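Local coordinates for checkpoint serine/threonine-protein kinase BUB1 (Saccharomyces cerevisiae, PDB 3ESL) that works in the mitotic spindle assembly checkpoint, delaying anaphase until chromosomes are bioriented on the spindle, and phosphorylates BUB3 and itself, at residues D28-F33 / E61-Y66; E133-L138 / R154-Y159. All blocks are in the same frame, centred on the assembly; numbering follows the deposited sequence.

Contact 1. Residues D28-F33 / E61-Y66; sequences DPLDLF and ERCLIY
Phe33 lays one face of its ring on Cys63, and Tyr66 meets the edge of the same ring; these three residues account for most of the surface buried here. The setting is an antiparallel helix hairpin of the TPR-like, all-helical N-terminal domain of BUB1, and it illustrates how one aromatic side chain can join two neighbouring helices. The local axes of 29-33 and 61-66 run at 170° to each other and 10.3 Å apart, and no hydrogen bond passes between them. Phe33 bridges the gap because its CG stands anti to the carbonyl carbon (chi1 -78°), on a bond that already heads for the facing helix. As a result Cys63 CA lies almost straight above the ring, 3.6 Å from the centroid of Phe33, in a CH-pi contact made by the backbone itself. Cys63 CB rests over the near side of that face, 3.6 Å from Phe33 CD1. The thiol slants off the ring normal, giving an oblique sulfur-aromatic contact with SG 4.5 Å from the centroid of Phe33. Tyr66 comes from another direction: its CD2 meets Phe33 CE2 at 3.8 Å, close to the plane of the phenylalanine ring. The two side chains cross at about a right angle, and their ring planes are inclined at 52°. Leu19 of helix 4-21 and Leu23 also touch Phe33, and Ile82 of helix 77-90 packs on both Leu30 and Cys63. Pro29 CB sits 4.2 Å from Tyr66 CE2. The next residue, Leu30, reaches across with a single methyl, its CD1 touching Cys63 SG at 3.7 Å.

Contact 2. Residues E133-L138 / R154-Y159; sequences EAKVLL and RSLSNY
Ser155 OG is gripped by two groups, Glu119 OE2 and, one turn back in its own helix, Arg151 O, while the backbone O of the same serine lies 4.2 Å from Leu138 CD1 across the contact. That methyl meets three residues of 154-159. Besides Ser155, it presses on the backbone at Leu156 CA, 3.8 Å away, and also meets the tyrosine ring, with Leu138 CD1 4.1 Å from Tyr159 CD2. Leu138 and Leu156 lie alongside each other, pointing opposite ways, with their CD1 methyls 4.0 Å apart. The pair belongs to an antiparallel hairpin of neighbouring helices in the TPR-like BUB1 N-terminal domain, here crossing at -160° with the local axes 10.2 Å apart. Tyr159 spans the gap between the helices. With CG anti to the backbone N (chi1 -175°), its ring stretches over to the start of 133-138 and turns an edge to the helix backbone: Lys135 N lies 3.6 Å from Tyr159 CE2, and Lys135 CA is in the ring plane. At the far end the phenol oxygen passes Ala134, whose CB is 3.6 Å from Tyr159 OH, and is hydrogen-bonded to Phe131 O. Replacing Tyr159 by an alanine would probably leave Phe131 O without this phenol partner and open a gap beside Ala134 CB and the Leu138 methyl. Lys135 touches with its aliphatic part, its CB near Tyr159 CE2. Beyond that its chain runs out extended, carrying NZ away to a salt bridge with Glu160, and on the way its CG passes 4.1 Å from Leu156 CD1.

How the contacts relate
Both contacts join consecutive antiparallel helices, with similar axis spacing and no hydrogen bond across, yet they share no element: contact 1 holds helix 29-47 to 49-67, contact 2 holds 131-143 to 149-165. They lie on opposite sides of the chain's centre, about 18 Å apart between nearest atoms. Contact 1 is the more deeply buried and mixes aromatic rings, sulfur and methyls. Contact 2, farther from the centre and partly buried, relies on aliphatic flanks and a single ring edge. Both send polar ends to outside partners: Arg62 to Glu16 in contact 1, and a fuller set, Lys135, Ser155 and Tyr159, in contact 2. One hairpin geometry thus accepts different chemistry along an all-helical domain.

Contact 1. Residues D28-F33 / E61-Y66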
ATOM      1  N   ASP A  28      10.340 -17.667   0.032  0.80 14.36           N
ATOM      2  CA  ASP A  28      10.038 -16.225   0.047  0.80 13.94           C
ATOM      3  C   ASP A  28       9.640 -15.750  -1.359  0.80 13.64           C
ATOM      4  O   ASP A  28      10.383 -15.021  -2.013  0.80 14.67           O
ATOM      5  CB  ASP A  28      11.277 -15.468   0.567  0.80 13.20           C
ATOM      6  CG  ASP A  28      10.999 -13.998   0.939  0.80 17.29           C
ATOM      7  OD1 ASP A  28       9.839 -13.560   1.082  0.80 16.45           O
ATOM      8  OD2 ASP A  28      12.001 -13.274   1.079  0.80 17.44           O
ATOM      9  N   PRO A  29       8.436 -16.139  -1.816  1.00 17.86           N
ATOM     10  CA  PRO A  29       8.015 -15.751  -3.166  1.00 18.08           C
ATOM     11  C   PRO A  29       7.955 -14.217  -3.332  1.00 18.94           C
ATOM     12  O   PRO A  29       8.151 -13.693  -4.442  1.00 17.52           O
ATOM     13  CB  PRO A  29       6.626 -16.377  -3.285  1.00 18.87           C
ATOM     14  CG  PRO A  29       6.148 -16.528  -1.829  1.00 18.33           C
ATOM     15  CD  PRO A  29       7.394 -16.910  -1.106  1.00 18.42           C
ATOM     16  N   LEU A  30       7.718 -13.495  -2.237  1.00 17.54           N
ATOM     17  CA  LEU A  30       7.699 -12.025  -2.314  1.00 18.43           C
ATOM     18  C   LEU A  30       9.024 -11.477  -2.873  1.00 18.41           C
ATOM     19  O   LEU A  30       9.029 -10.495  -3.626  1.00 20.65           O
ATOM     20  CB  LEU A  30       7.427 -11.416  -0.931  1.00 17.47           C
ATOM     21  CG  LEU A  30       7.361  -9.882  -0.885  1.00 18.72           C
ATOM     22  CD1 LEU A  30       6.316  -9.349  -1.855  1.00 20.88           C
ATOM     23  CD2 LEU A  30       7.045  -9.430   0.538  1.00 19.88           C
ATOM     24  N   ASP A  31      10.134 -12.120  -2.528  1.00 19.08           N
ATOM     25  CA  ASP A  31      11.454 -11.662  -2.974  1.00 20.40           C
ATOM     26  C   ASP A  31      11.586 -11.659  -4.495  1.00 20.09           C
ATOM     27  O   ASP A  31      12.186 -10.748  -5.048  1.00 19.92           O
ATOM     28  CB  ASP A  31      12.561 -12.500  -2.341  1.00 22.16           C
ATOM     29  CG  ASP A  31      13.935 -11.899  -2.547  1.00 29.39           C
ATOM     30  OD1 ASP A  31      14.130 -10.727  -2.156  1.00 30.65           O
ATOM     31  OD2 ASP A  31      14.805 -12.610  -3.110  1.00 32.65           O
ATOM     32  N   LEU A  32      10.989 -12.645  -5.162  1.00 19.77           N
ATOM     33  CA  LEU A  32      11.076 -12.717  -6.629  1.00 19.39           C
ATOM     34  C   LEU A  32      10.268 -11.568  -7.248  1.00 19.04           C
ATOM     35  O   LEU A  32      10.755 -10.880  -8.151  1.00 19.04           O
ATOM     36  CB  LEU A  32      10.625 -14.093  -7.152  1.00 18.19           C
ATOM     37  CG  LEU A  32      10.528 -14.240  -8.685  1.00 19.99           C
ATOM     38  CD1 LEU A  32      11.857 -13.951  -9.381  1.00 20.39           C
ATOM     39  CD2 LEU A  32       9.998 -15.643  -9.052  1.00 18.85           C
ATOM     40  N   PHE A  33       9.049 -11.342  -6.757  0.80 15.16           N
ATOM     41  CA  PHE A  33       8.290 -10.159  -7.165  0.80 15.94           C
ATOM     42  C   PHE A  33       9.071  -8.865  -6.922  0.80 17.38           C
ATOM     43  O   PHE A  33       9.086  -7.974  -7.785  0.80 15.79           O
ATOM     44  CB  PHE A  33       6.939 -10.067  -6.428  0.80 15.53           C
ATOM     45  CG  PHE A  33       5.882 -10.981  -6.969  0.80 17.48           C
ATOM     46  CD1 PHE A  33       5.303 -10.743  -8.223  0.80 18.23           C
ATOM     47  CD2 PHE A  33       5.438 -12.069  -6.211  0.80 20.02           C
ATOM     48  CE1 PHE A  33       4.292 -11.586  -8.703  0.80 16.06           C
ATOM     49  CE2 PHE A  33       4.431 -12.912  -6.676  0.80 18.34           C
ATOM     50  CZ  PHE A  33       3.862 -12.667  -7.927  0.80 18.22           C
ATOM     51  N   GLU A  61       0.266  -5.553  -9.316  1.00 19.75           N
ATOM     52  CA  GLU A  61      -1.055  -6.141  -9.082  1.00 20.52           C
ATOM     53  C   GLU A  61      -0.944  -7.655  -8.890  1.00 19.97           C
ATOM     54  O   GLU A  61      -1.566  -8.216  -7.972  1.00 20.52           O
ATOM     55  CB  GLU A  61      -2.011  -5.795 -10.227  1.00 20.66           C
ATOM     56  CG  GLU A  61      -2.357  -4.335 -10.264  1.00 21.97           C
ATOM     57  CD  GLU A  61      -3.370  -4.001 -11.342  1.00 24.46           C
ATOM     58  OE1 GLU A  61      -3.801  -4.930 -12.060  1.00 28.72           O
ATOM     59  OE2 GLU A  61      -3.723  -2.809 -11.444  1.00 23.87           O
ATOM     60  N   ARG A  62      -0.160  -8.310  -9.743  0.50 18.71           N
ATOM     61  CA  ARG A  62       0.097  -9.749  -9.604  0.50 19.42           C
ATOM     62  C   ARG A  62       0.677 -10.074  -8.232  0.50 20.06           C
ATOM     63  O   ARG A  62       0.241 -11.024  -7.569  0.50 19.96           O
ATOM     64  CB  ARG A  62       1.040 -10.248 -10.704  0.50 22.51           C
ATOM     65  CG  ARG A  62       0.361 -10.471 -12.040  0.50 23.99           C
ATOM     66  CD  ARG A  62       1.396 -10.788 -13.117  0.50 24.30           C
ATOM     67  NE  ARG A  62       1.788 -12.195 -13.114  0.50 23.16           N
ATOM     68  CZ  ARG A  62       2.649 -12.725 -13.981  0.50 22.65           C
ATOM     69  NH1 ARG A  62       3.206 -11.961 -14.900  0.50 25.31           N
ATOM     70  NH2 ARG A  62       2.953 -14.016 -13.928  0.50 23.10           N
ATOM     71  N   CYS A  63       1.654  -9.273  -7.809  1.00 18.24           N
ATOM     72  CA  CYS A  63       2.292  -9.461  -6.500  1.00 18.66           C
ATOM     73  C   CYS A  63       1.252  -9.379  -5.377  1.00 20.19           C
ATOM     74  O   CYS A  63       1.154 -10.274  -4.528  1.00 20.38           O
ATOM     75  CB  CYS A  63       3.359  -8.392  -6.296  1.00 18.79           C
ATOM     76  SG  CYS A  63       4.086  -8.451  -4.649  1.00 21.67           S
ATOM     77  N   LEU A  64       0.471  -8.302  -5.380  1.00 18.17           N
ATOM     78  CA  LEU A  64      -0.508  -8.087  -4.303  1.00 19.56           C
ATOM     79  C   LEU A  64      -1.511  -9.240  -4.233  1.00 21.53           C
ATOM     80  O   LEU A  64      -1.802  -9.771  -3.152  1.00 21.97           O
ATOM     81  CB  LEU A  64      -1.216  -6.753  -4.481  1.00 19.82           C
ATOM     82  CG  LEU A  64      -0.289  -5.533  -4.374  1.00 18.33           C
ATOM     83  CD1 LEU A  64      -1.077  -4.220  -4.571  1.00 20.44           C
ATOM     84  CD2 LEU A  64       0.480  -5.528  -3.037  1.00 21.06           C
ATOM     85  N   ILE A  65      -1.981  -9.658  -5.403  1.00 20.78           N
ATOM     86  CA  ILE A  65      -2.973 -10.740  -5.512  1.00 21.13           C
ATOM     87  C   ILE A  65      -2.392 -12.083  -5.081  1.00 22.74           C
ATOM     88  O   ILE A  65      -3.033 -12.837  -4.346  1.00 24.22           O
ATOM     89  CB  ILE A  65      -3.561 -10.805  -6.950  1.00 26.53           C
ATOM     90  CG1 ILE A  65      -4.428  -9.569  -7.218  1.00 31.12           C
ATOM     91  CG2 ILE A  65      -4.350 -12.119  -7.187  1.00 25.65           C
ATOM     92  CD1 ILE A  65      -5.629  -9.425  -6.290  1.00 37.63           C
ATOM     93  N   TYR A  66      -1.165 -12.371  -5.510  1.00 18.73           N
ATOM     94  CA  TYR A  66      -0.537 -13.647  -5.178  1.00 20.48           C
ATOM     95  C   TYR A  66      -0.236 -13.785  -3.682  1.00 21.59           C
ATOM     96  O   TYR A  66      -0.458 -14.843  -3.084  1.00 22.85           O
ATOM     97  CB  TYR A  66       0.742 -13.829  -5.978  1.00 22.48           C
ATOM     98  CG  TYR A  66       1.310 -15.228  -5.914  1.00 23.86           C
ATOM     99  CD1 TYR A  66       0.873 -16.211  -6.803  1.00 27.15           C
ATOM    100  CD2 TYR A  66       2.282 -15.566  -4.979  1.00 23.36           C
ATOM    101  CE1 TYR A  66       1.397 -17.491  -6.756  1.00 30.41           C
ATOM    102  CE2 TYR A  66       2.805 -16.847  -4.918  1.00 26.15           C
ATOM    103  CZ  TYR A  66       2.361 -17.802  -5.812  1.00 27.66           C
ATOM    104  OH  TYR A  66       2.889 -19.078  -5.761  1.00 30.57           O
TER

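Contact 2. Residues E133-L138 / R154-Y159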
ATOM      1  N   GLU A 133     -10.607  12.416  12.010  1.00 31.67           N
ATOM      2  CA  GLU A 133     -10.534  10.982  11.713  1.00 29.67           C
ATOM      3  C   GLU A 133      -9.077  10.549  11.544  1.00 26.66           C
ATOM      4  O   GLU A 133      -8.689   9.465  12.011  1.00 27.83           O
ATOM      5  CB  GLU A 133     -11.335  10.635  10.457  1.00 30.68           C
ATOM      6  CG  GLU A 133     -12.850  10.785  10.623  1.00 37.01           C
ATOM      7  CD  GLU A 133     -13.377  12.160  10.216  1.00 40.32           C
ATOM      8  OE1 GLU A 133     -12.615  13.153  10.222  1.00 39.64           O
ATOM      9  OE2 GLU A 133     -14.579  12.244   9.882  1.00 45.88           O
ATOM     10  N   ALA A 134      -8.283  11.392  10.881  1.00 27.54           N
ATOM     11  CA  ALA A 134      -6.856  11.120  10.676  1.00 24.90           C
ATOM     12  C   ALA A 134      -6.100  11.010  12.001  1.00 28.20           C
ATOM     13  O   ALA A 134      -5.207  10.172  12.143  1.00 26.64           O
ATOM     14  CB  ALA A 134      -6.226  12.171   9.778  1.00 26.92           C
ATOM     15  N   LYS A 135      -6.467  11.842  12.980  1.00 28.46           N
ATOM     16  CA  LYS A 135      -5.843  11.784  14.306  1.00 30.85           C
ATOM     17  C   LYS A 135      -6.220  10.484  15.001  1.00 29.83           C
ATOM     18  O   LYS A 135      -5.357   9.799  15.544  1.00 31.16           O
ATOM     19  CB  LYS A 135      -6.251  13.005  15.160  1.00 30.72           C
ATOM     20  CG  LYS A 135      -5.825  12.931  16.617  1.00 35.83           C
ATOM     21  CD  LYS A 135      -6.092  14.251  17.331  1.00 37.58           C
ATOM     22  CE  LYS A 135      -5.694  14.178  18.795  1.00 42.47           C
ATOM     23  NZ  LYS A 135      -5.341  15.529  19.304  1.00 44.30           N
ATOM     24  N   VAL A 136      -7.499  10.123  14.944  1.00 28.63           N
ATOM     25  CA  VAL A 136      -7.991   8.921  15.611  1.00 28.63           C
ATOM     26  C   VAL A 136      -7.303   7.673  15.038  1.00 29.83           C
ATOM     27  O   VAL A 136      -6.999   6.726  15.768  1.00 28.27           O
ATOM     28  CB  VAL A 136      -9.523   8.795  15.513  1.00 32.20           C
ATOM     29  CG1 VAL A 136     -10.008   7.485  16.129  1.00 32.20           C
ATOM     30  CG2 VAL A 136     -10.194   9.973  16.217  1.00 32.86           C
ATOM     31  N   LEU A 137      -7.048   7.698  13.735  1.00 25.90           N
ATOM     32  CA  LEU A 137      -6.365   6.586  13.083  1.00 26.77           C
ATOM     33  C   LEU A 137      -4.948   6.385  13.635  1.00 27.39           C
ATOM     34  O   LEU A 137      -4.522   5.248  13.859  1.00 25.53           O
ATOM     35  CB  LEU A 137      -6.344   6.804  11.583  1.00 29.52           C
ATOM     36  CG  LEU A 137      -6.006   5.634  10.678  1.00 34.12           C
ATOM     37  CD1 LEU A 137      -6.803   4.380  11.054  1.00 29.28           C
ATOM     38  CD2 LEU A 137      -6.290   6.091   9.262  1.00 33.52           C
ATOM     39  N   LEU A 138      -4.228   7.480  13.874  1.00 24.88           N
ATOM     40  CA  LEU A 138      -2.894   7.368  14.486  1.00 27.34           C
ATOM     41  C   LEU A 138      -2.993   6.797  15.898  1.00 29.90           C
ATOM     42  O   LEU A 138      -2.221   5.912  16.284  1.00 29.87           O
ATOM     43  CB  LEU A 138      -2.160   8.708  14.500  1.00 27.21           C
ATOM     44  CG  LEU A 138      -1.781   9.280  13.135  1.00 27.56           C
ATOM     45  CD1 LEU A 138      -1.305  10.719  13.276  1.00 29.19           C
ATOM     46  CD2 LEU A 138      -0.718   8.418  12.429  1.00 27.08           C
ATOM     47  N   ARG A 154       5.690  10.292  17.422  0.50 33.29           N
ATOM     48  CA  ARG A 154       6.205  11.541  16.856  0.50 33.42           C
ATOM     49  C   ARG A 154       5.372  12.008  15.665  0.50 34.43           C
ATOM     50  O   ARG A 154       5.175  13.211  15.479  0.50 35.23           O
ATOM     51  CB  ARG A 154       7.678  11.411  16.465  0.50 33.22           C
ATOM     52  CG  ARG A 154       8.607  11.154  17.643  0.50 33.56           C
ATOM     53  CD  ARG A 154      10.069  11.414  17.286  0.50 35.19           C
ATOM     54  NE  ARG A 154      10.588  10.467  16.301  0.50 33.74           N
ATOM     55  CZ  ARG A 154      11.032   9.244  16.587  0.50 34.50           C
ATOM     56  NH1 ARG A 154      11.020   8.792  17.838  0.50 31.39           N
ATOM     57  NH2 ARG A 154      11.481   8.466  15.613  0.50 35.30           N
ATOM     58  N   SER A 155       4.885  11.058  14.867  1.00 33.19           N
ATOM     59  CA  SER A 155       4.006  11.371  13.731  1.00 31.90           C
ATOM     60  C   SER A 155       2.722  12.047  14.204  1.00 30.73           C
ATOM     61  O   SER A 155       2.246  13.011  13.589  1.00 32.92           O
ATOM     62  CB  SER A 155       3.666  10.097  12.941  1.00 32.30           C
ATOM     63  OG  SER A 155       4.799   9.626  12.220  1.00 31.63           O
ATOM     64  N   LEU A 156       2.179  11.526  15.298  1.00 28.54           N
ATOM     65  CA  LEU A 156       0.989  12.066  15.924  1.00 32.99           C
ATOM     66  C   LEU A 156       1.272  13.466  16.476  1.00 33.93           C
ATOM     67  O   LEU A 156       0.483  14.393  16.264  1.00 33.28           O
ATOM     68  CB  LEU A 156       0.515  11.123  17.029  1.00 32.04           C
ATOM     69  CG  LEU A 156      -0.715  11.461  17.879  1.00 33.49           C
ATOM     70  CD1 LEU A 156      -1.947  11.815  17.032  1.00 33.18           C
ATOM     71  CD2 LEU A 156      -1.023  10.306  18.812  1.00 31.89           C
ATOM     72  N   SER A 157       2.410  13.617  17.156  1.00 35.00           N
ATOM     73  CA  SER A 157       2.823  14.920  17.694  1.00 36.03           C
ATOM     74  C   SER A 157       2.951  15.972  16.595  1.00 36.03           C
ATOM     75  O   SER A 157       2.426  17.082  16.737  1.00 38.35           O
ATOM     76  CB  SER A 157       4.131  14.801  18.482  1.00 39.00           C
ATOM     77  OG  SER A 157       4.461  16.037  19.102  1.00 42.38           O
ATOM     78  N   ASN A 158       3.631  15.622  15.501  1.00 35.36           N
ATOM     79  CA  ASN A 158       3.778  16.533  14.366  1.00 36.35           C
ATOM     80  C   ASN A 158       2.434  16.893  13.741  1.00 37.59           C
ATOM     81  O   ASN A 158       2.235  18.023  13.286  1.00 37.94           O
ATOM     82  CB  ASN A 158       4.716  15.953  13.301  1.00 38.73           C
ATOM     83  CG  ASN A 158       6.128  15.724  13.822  1.00 42.72           C
ATOM     84  OD1 ASN A 158       6.510  16.239  14.873  1.00 44.83           O
ATOM     85  ND2 ASN A 158       6.911  14.952  13.082  1.00 42.83           N
ATOM     86  N   TYR A 159       1.514  15.930  13.724  1.00 34.37           N
ATOM     87  CA  TYR A 159       0.182  16.161  13.180  1.00 34.69           C
ATOM     88  C   TYR A 159      -0.620  17.140  14.039  1.00 38.09           C
ATOM     89  O   TYR A 159      -1.320  18.023  13.513  1.00 36.65           O
ATOM     90  CB  TYR A 159      -0.585  14.848  13.013  1.00 33.18           C
ATOM     91  CG  TYR A 159      -1.920  15.043  12.336  1.00 31.80           C
ATOM     92  CD1 TYR A 159      -2.041  15.903  11.238  1.00 32.27           C
ATOM     93  CD2 TYR A 159      -3.062  14.385  12.792  1.00 34.09           C
ATOM     94  CE1 TYR A 159      -3.262  16.092  10.614  1.00 32.52           C
ATOM     95  CE2 TYR A 159      -4.295  14.574  12.169  1.00 34.34           C
ATOM     96  CZ  TYR A 159      -4.378  15.429  11.079  1.00 32.92           C
ATOM     97  OH  TYR A 159      -5.583  15.629  10.446  1.00 31.41           O
TER